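Capsid protein (PDB 2FZ2) self-assembles in 180 copies into a T=3 icosahedral capsid that encloses the single-stranded RNA genome of turnip yellow mosaic virus. Local coordinates at residues V76-T81 with S167-T172; D4-P9 with A121-S126. All coordinates share one frame; numbering follows the deposited sequence.

Interaction 1: V76-T81 with S167-T172; sequences VTIHPT and STCIIT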
loop_
_atom_site.group_PDB
_atom_site.type_symbol
_atom_site.label_atom_id
_atom_site.label_comp_id
_atom_site.label_asym_id
_atom_site.label_seq_id
_atom_site.Cartn_x
_atom_site.Cartn_y
_atom_site.Cartn_z
ATOM N N VAL D 76 -54.272 43.944 102.542
ATOM C CA VAL D 76 -54.826 44.801 103.564
ATOM C C VAL D 76 -53.890 45.981 103.720
ATOM O O VAL D 76 -52.665 45.842 103.651
ATOM C CB VAL D 76 -54.912 44.070 104.894
ATOM C CG1 VAL D 76 -53.598 43.355 105.153
ATOM C CG2 VAL D 76 -55.232 45.047 106.014
ATOM N N THR D 77 -54.472 47.149 103.935
ATOM C CA THR D 77 -53.688 48.351 104.095
ATOM C C THR D 77 -53.899 49.003 105.445
ATOM O O THR D 77 -55.019 49.070 105.960
ATOM C CB THR D 77 -54.062 49.408 103.069
ATOM O OG1 THR D 77 -54.359 48.810 101.795
ATOM C CG2 THR D 77 -52.947 50.402 102.967
ATOM N N ILE D 78 -52.816 49.489 106.027
ATOM C CA ILE D 78 -52.926 50.193 107.287
ATOM C C ILE D 78 -52.695 51.633 106.906
ATOM O O ILE D 78 -51.642 51.971 106.365
ATOM C CB ILE D 78 -51.844 49.804 108.264
ATOM C CG1 ILE D 78 -51.803 48.292 108.402
ATOM C CG2 ILE D 78 -52.088 50.501 109.587
ATOM C CD1 ILE D 78 -51.295 47.804 109.734
ATOM N N HIS D 79 -53.678 52.483 107.162
ATOM C CA HIS D 79 -53.535 53.879 106.809
ATOM C C HIS D 79 -53.356 54.660 108.066
ATOM O O HIS D 79 -54.281 54.790 108.863
ATOM C CB HIS D 79 -54.761 54.364 106.070
ATOM C CG HIS D 79 -55.076 53.562 104.852
ATOM N ND1 HIS D 79 -55.768 52.371 104.909
ATOM C CD2 HIS D 79 -54.802 53.781 103.544
ATOM C CE1 HIS D 79 -55.910 51.891 103.688
ATOM N NE2 HIS D 79 -55.332 52.726 102.841
ATOM N N PRO D 80 -52.153 55.190 108.272
ATOM C CA PRO D 80 -51.932 55.959 109.491
ATOM C C PRO D 80 -52.704 57.256 109.356
ATOM O O PRO D 80 -52.824 57.789 108.258
ATOM C CB PRO D 80 -50.416 56.150 109.529
ATOM C CG PRO D 80 -49.867 55.190 108.469
ATOM C CD PRO D 80 -50.948 55.131 107.436
ATOM N N THR D 81 -53.237 57.727 110.478
ATOM C CA THR D 81 -54.031 58.943 110.570
ATOM C C THR D 81 -53.187 60.113 111.113
ATOM O O THR D 81 -51.977 59.992 111.232
ATOM C CB THR D 81 -55.219 58.677 111.498
ATOM O OG1 THR D 81 -56.369 59.382 111.023
ATOM C CG2 THR D 81 -54.893 59.117 112.927
ATOM N N SER D 167 -59.194 57.505 116.352
ATOM C CA SER D 167 -58.511 56.438 115.628
ATOM C C SER D 167 -57.173 56.935 115.045
ATOM O O SER D 167 -57.133 57.969 114.371
ATOM C CB SER D 167 -59.464 55.920 114.545
ATOM O OG SER D 167 -60.775 56.485 114.734
ATOM N N THR D 168 -56.084 56.219 115.347
ATOM C CA THR D 168 -54.751 56.591 114.876
ATOM C C THR D 168 -54.505 56.026 113.514
ATOM O O THR D 168 -53.549 56.398 112.838
ATOM C CB THR D 168 -53.618 56.022 115.715
ATOM O OG1 THR D 168 -53.731 54.598 115.728
ATOM C CG2 THR D 168 -53.624 56.608 117.116
ATOM N N CYS D 169 -55.338 55.088 113.115
ATOM C CA CYS D 169 -55.153 54.522 111.802
ATOM C C CYS D 169 -56.348 53.721 111.337
ATOM O O CYS D 169 -57.128 53.181 112.138
ATOM C CB CYS D 169 -53.900 53.658 111.776
ATOM S SG CYS D 169 -54.072 52.166 112.737
ATOM N N ILE D 170 -56.468 53.664 110.018
ATOM C CA ILE D 170 -57.544 52.967 109.356
ATOM C C ILE D 170 -57.059 51.739 108.656
ATOM O O ILE D 170 -56.026 51.755 107.979
ATOM C CB ILE D 170 -58.163 53.814 108.300
ATOM C CG1 ILE D 170 -58.086 55.277 108.726
ATOM C CG2 ILE D 170 -59.549 53.303 108.008
ATOM C CD1 ILE D 170 -59.399 55.872 109.079
ATOM N N ILE D 171 -57.823 50.672 108.797
ATOM C CA ILE D 171 -57.434 49.465 108.147
ATOM C C ILE D 171 -58.488 49.062 107.177
ATOM O O ILE D 171 -59.635 48.849 107.541
ATOM C CB ILE D 171 -57.222 48.366 109.129
ATOM C CG1 ILE D 171 -55.884 48.585 109.824
ATOM C CG2 ILE D 171 -57.209 47.037 108.398
ATOM C CD1 ILE D 171 -55.977 48.627 111.305
ATOM N N THR D 172 -58.082 48.991 105.925
ATOM C CA THR D 172 -58.976 48.600 104.873
ATOM C C THR D 172 -58.322 47.445 104.194
ATOM O O THR D 172 -57.102 47.282 104.203
ATOM C CB THR D 172 -59.166 49.693 103.815
ATOM O OG1 THR D 172 -58.167 49.559 102.790
ATOM C CG2 THR D 172 -59.051 51.040 104.448
#

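Interaction 2: D4-P9 with A121-S126; sequences DKELAP and AIQTLS. Unlike the reference sequence in segment 121-126: Gln123 (reference Asn).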
loop_
_atom_site.group_PDB
_atom_site.type_symbol
_atom_site.label_atom_id
_atom_site.label_comp_id
_atom_site.label_asym_id
_atom_site.label_seq_id
_atom_site.Cartn_x
_atom_site.Cartn_y
_atom_site.Cartn_z
ATOM N N ASP D 4 -45.123 56.849 98.648
ATOM C CA ASP D 4 -45.771 56.714 99.954
ATOM C C ASP D 4 -46.499 55.377 99.918
ATOM O O ASP D 4 -47.688 55.330 99.640
ATOM C CB ASP D 4 -46.787 57.842 100.187
ATOM C CG ASP D 4 -46.819 58.319 101.642
ATOM O OD1 ASP D 4 -45.756 58.299 102.305
ATOM O OD2 ASP D 4 -47.901 58.725 102.133
ATOM N N LYS D 5 -45.774 54.295 100.191
ATOM C CA LYS D 5 -46.324 52.937 100.163
ATOM C C LYS D 5 -45.241 51.991 100.661
ATOM O O LYS D 5 -44.343 51.603 99.912
ATOM C CB LYS D 5 -46.693 52.555 98.726
ATOM C CG LYS D 5 -47.845 51.571 98.556
ATOM C CD LYS D 5 -48.279 51.479 97.066
ATOM C CE LYS D 5 -49.811 51.583 96.873
ATOM N NZ LYS D 5 -50.241 52.819 96.141
ATOM N N GLU D 6 -45.310 51.647 101.939
ATOM C CA GLU D 6 -44.346 50.729 102.542
ATOM C C GLU D 6 -45.053 49.381 102.589
ATOM O O GLU D 6 -46.254 49.325 102.870
ATOM C CB GLU D 6 -43.988 51.186 103.966
ATOM C CG GLU D 6 -42.945 50.333 104.680
ATOM C CD GLU D 6 -41.654 51.096 104.951
ATOM O OE1 GLU D 6 -41.349 52.054 104.196
ATOM O OE2 GLU D 6 -40.938 50.736 105.916
ATOM N N LEU D 7 -44.348 48.293 102.305
ATOM C CA LEU D 7 -45.034 47.020 102.358
ATOM C C LEU D 7 -44.267 45.888 103.026
ATOM O O LEU D 7 -43.078 45.695 102.772
ATOM C CB LEU D 7 -45.502 46.628 100.960
ATOM C CG LEU D 7 -44.515 46.131 99.916
ATOM C CD1 LEU D 7 -44.958 44.748 99.389
ATOM C CD2 LEU D 7 -44.483 47.134 98.797
ATOM N N ALA D 8 -44.975 45.162 103.896
ATOM C CA ALA D 8 -44.422 44.053 104.668
ATOM C C ALA D 8 -45.117 42.756 104.335
ATOM O O ALA D 8 -46.113 42.394 104.959
ATOM C CB ALA D 8 -44.572 44.327 106.140
ATOM N N PRO D 9 -44.567 42.014 103.377
ATOM C CA PRO D 9 -45.138 40.744 102.948
ATOM C C PRO D 9 -44.896 39.691 104.005
ATOM O O PRO D 9 -43.843 39.685 104.661
ATOM C CB PRO D 9 -44.410 40.458 101.650
ATOM C CG PRO D 9 -43.071 41.079 101.867
ATOM C CD PRO D 9 -43.312 42.313 102.674
ATOM N N ALA D 121 -42.145 57.511 115.513
ATOM C CA ALA D 121 -40.710 57.525 115.196
ATOM C C ALA D 121 -40.447 57.544 113.699
ATOM O O ALA D 121 -41.303 57.182 112.902
ATOM C CB ALA D 121 -40.020 56.335 115.820
ATOM N N ILE D 122 -39.245 57.953 113.324
ATOM C CA ILE D 122 -38.880 58.059 111.919
ATOM C C ILE D 122 -39.424 56.957 111.029
ATOM O O ILE D 122 -39.309 55.771 111.351
ATOM C CB ILE D 122 -37.361 58.103 111.742
ATOM C CG1 ILE D 122 -36.731 56.835 112.325
ATOM C CG2 ILE D 122 -36.806 59.351 112.409
ATOM C CD1 ILE D 122 -35.246 56.662 111.976
ATOM N N GLN D 123 -40.013 57.365 109.904
ATOM C CA GLN D 123 -40.575 56.429 108.934
ATOM C C GLN D 123 -41.500 55.453 109.622
ATOM O O GLN D 123 -41.105 54.324 109.944
ATOM C CB GLN D 123 -39.464 55.641 108.235
ATOM C CG GLN D 123 -39.971 54.466 107.435
ATOM C CD GLN D 123 -41.187 54.831 106.595
ATOM O OE1 GLN D 123 -41.099 54.891 105.368
ATOM N NE2 GLN D 123 -42.328 55.078 107.250
ATOM N N THR D 124 -42.738 55.874 109.828
ATOM C CA THR D 124 -43.695 55.010 110.499
ATOM C C THR D 124 -45.065 55.297 109.942
ATOM O O THR D 124 -45.984 54.485 110.087
ATOM C CB THR D 124 -43.748 55.309 112.009
ATOM O OG1 THR D 124 -43.372 56.673 112.217
ATOM C CG2 THR D 124 -42.809 54.405 112.793
ATOM N N LEU D 125 -45.178 56.452 109.289
ATOM C CA LEU D 125 -46.448 56.912 108.744
ATOM C C LEU D 125 -46.793 56.587 107.289
ATOM O O LEU D 125 -47.849 56.990 106.774
ATOM C CB LEU D 125 -46.549 58.406 108.980
ATOM C CG LEU D 125 -46.084 58.787 110.376
ATOM C CD1 LEU D 125 -46.010 60.291 110.505
ATOM C CD2 LEU D 125 -47.047 58.216 111.379
ATOM N N SER D 126 -45.908 55.882 106.604
ATOM C CA SER D 126 -46.229 55.498 105.245
ATOM C C SER D 126 -47.275 54.394 105.434
ATOM O O SER D 126 -47.206 53.627 106.402
ATOM C CB SER D 126 -44.988 54.941 104.548
ATOM O OG SER D 126 -44.300 55.952 103.827
#

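Interaction 1: V76-T81 with S167-T172
Thr77 to Pro80 pair with Cys169 to Thr172 as antiparallel neighbours, the axes of strands 76-80 and 169-172 making an angle of 160° and approaching to 4.4 Å. Thr77–Thr172 and His79–Ile170 are hydrogen-bonded pairs; Ile78–Ile171 and Pro80–Cys169 are non-hydrogen-bonded ones. Reciprocal N-H to O bonds join each hydrogen-bonded pair, among them His79 N to Ile170 O at 2.6 Å. Beyond the strand ends, Thr81 N hydrogen-bonds to Thr168 O at 2.7 Å. Thr168 and Cys169 together face Ala42 on the other side, a classic beta bulge.

The His79 ring shares a face of the sheet with Thr77, Ile170 and Thr172. With CG beside the backbone N (chi1 -56°), the ring turns so that ND1 donates to Ile170 O at 3.1 Å. This oxygen lies in the ring plane, whereas ND1 stands well above the plane of the carbonyl. Thr77 CG2 covers one ring face near its rim, and the Thr172 side chain crosses that of His79 at about a right angle, its CG2 approaching CE1. On the opposite face of the sheet, with Ile78, Ile171 and Cys169, Ile78 CG2 meets Cys169 SG at 4.1 Å. Val76 and Ile171 lie side by side, their CG2 methyls 3.7 Å apart. Val91 and Trp95 of strand 89-97 pack on Ile78 and Val76 respectively, placing this apolar layer inside the beta-sandwich.

Ile170 O thus accepts two N-H groups from one residue, which helps hold the imidazole in its rotation and satisfies a carbonyl within a largely buried sheet, while His79 also packs on Ile115 of a neighbouring subunit.

Interaction 2: D4-P9 with A121-S126
Asp4 and Ser126 mark the nearest backbone approach, 5.4 Å between their CA atoms, where the N-terminal segment 4-9 passes the loop 121-126 without any backbone pairing between them. The side chain of Ser126 points at the N-terminal segment and fits between Asp4 and Glu6. Its OG, turned to the side of its own backbone N (chi1 -94°), donates to Asp4 OD1 at 3.2 Å and meets the carboxylate from above its plane. Ser126 CB meanwhile rests against Glu6 CB at 3.9 Å, a contact through aliphatic carbons.

Three residues earlier in the loop, Gln123 reaches Glu6 from the opposite direction. Both chains leave the backbone extended and bend at chi2, which brings the amide and the carboxylate together with their planes 58° apart.

Glu6 also bonds through its backbone to Pro127, just past the loop, and Asp4 packs on the same proline. Strand 2-7 runs parallel to strand 128-131, which follows the loop. Glu6 and Leu7 also pair in parallel fashion with a strand of a neighbouring subunit, continuing the sheet across the interface. The arrangement is that of an N-terminal arm added to the edge of a viral jelly-roll and shared between subunits, here about 6 Å from bound nucleic acid at the nearest atoms.

How the interactions relate
Interactions 1 and 2 have centres 12 Å apart and reach the same mixed sheet. Along the chain their segments alternate: 4-9, 76-81, 121-126, then 167-172. Strand 128-131 connects them, lying antiparallel to strand 66-80 and parallel to strand 2-7, so the sheet passes from the body of the sandwich out to the N-terminal arm. They also touch directly, Pro80 CG packing against Leu125 O at 3.2 Å. Interaction 1 is the more deeply buried, while interaction 2 lies farther from the chain's centre and nearer the RNA. Both touch the same neighbouring subunit, so core strands and arm alike border the capsid's intersubunit contacts.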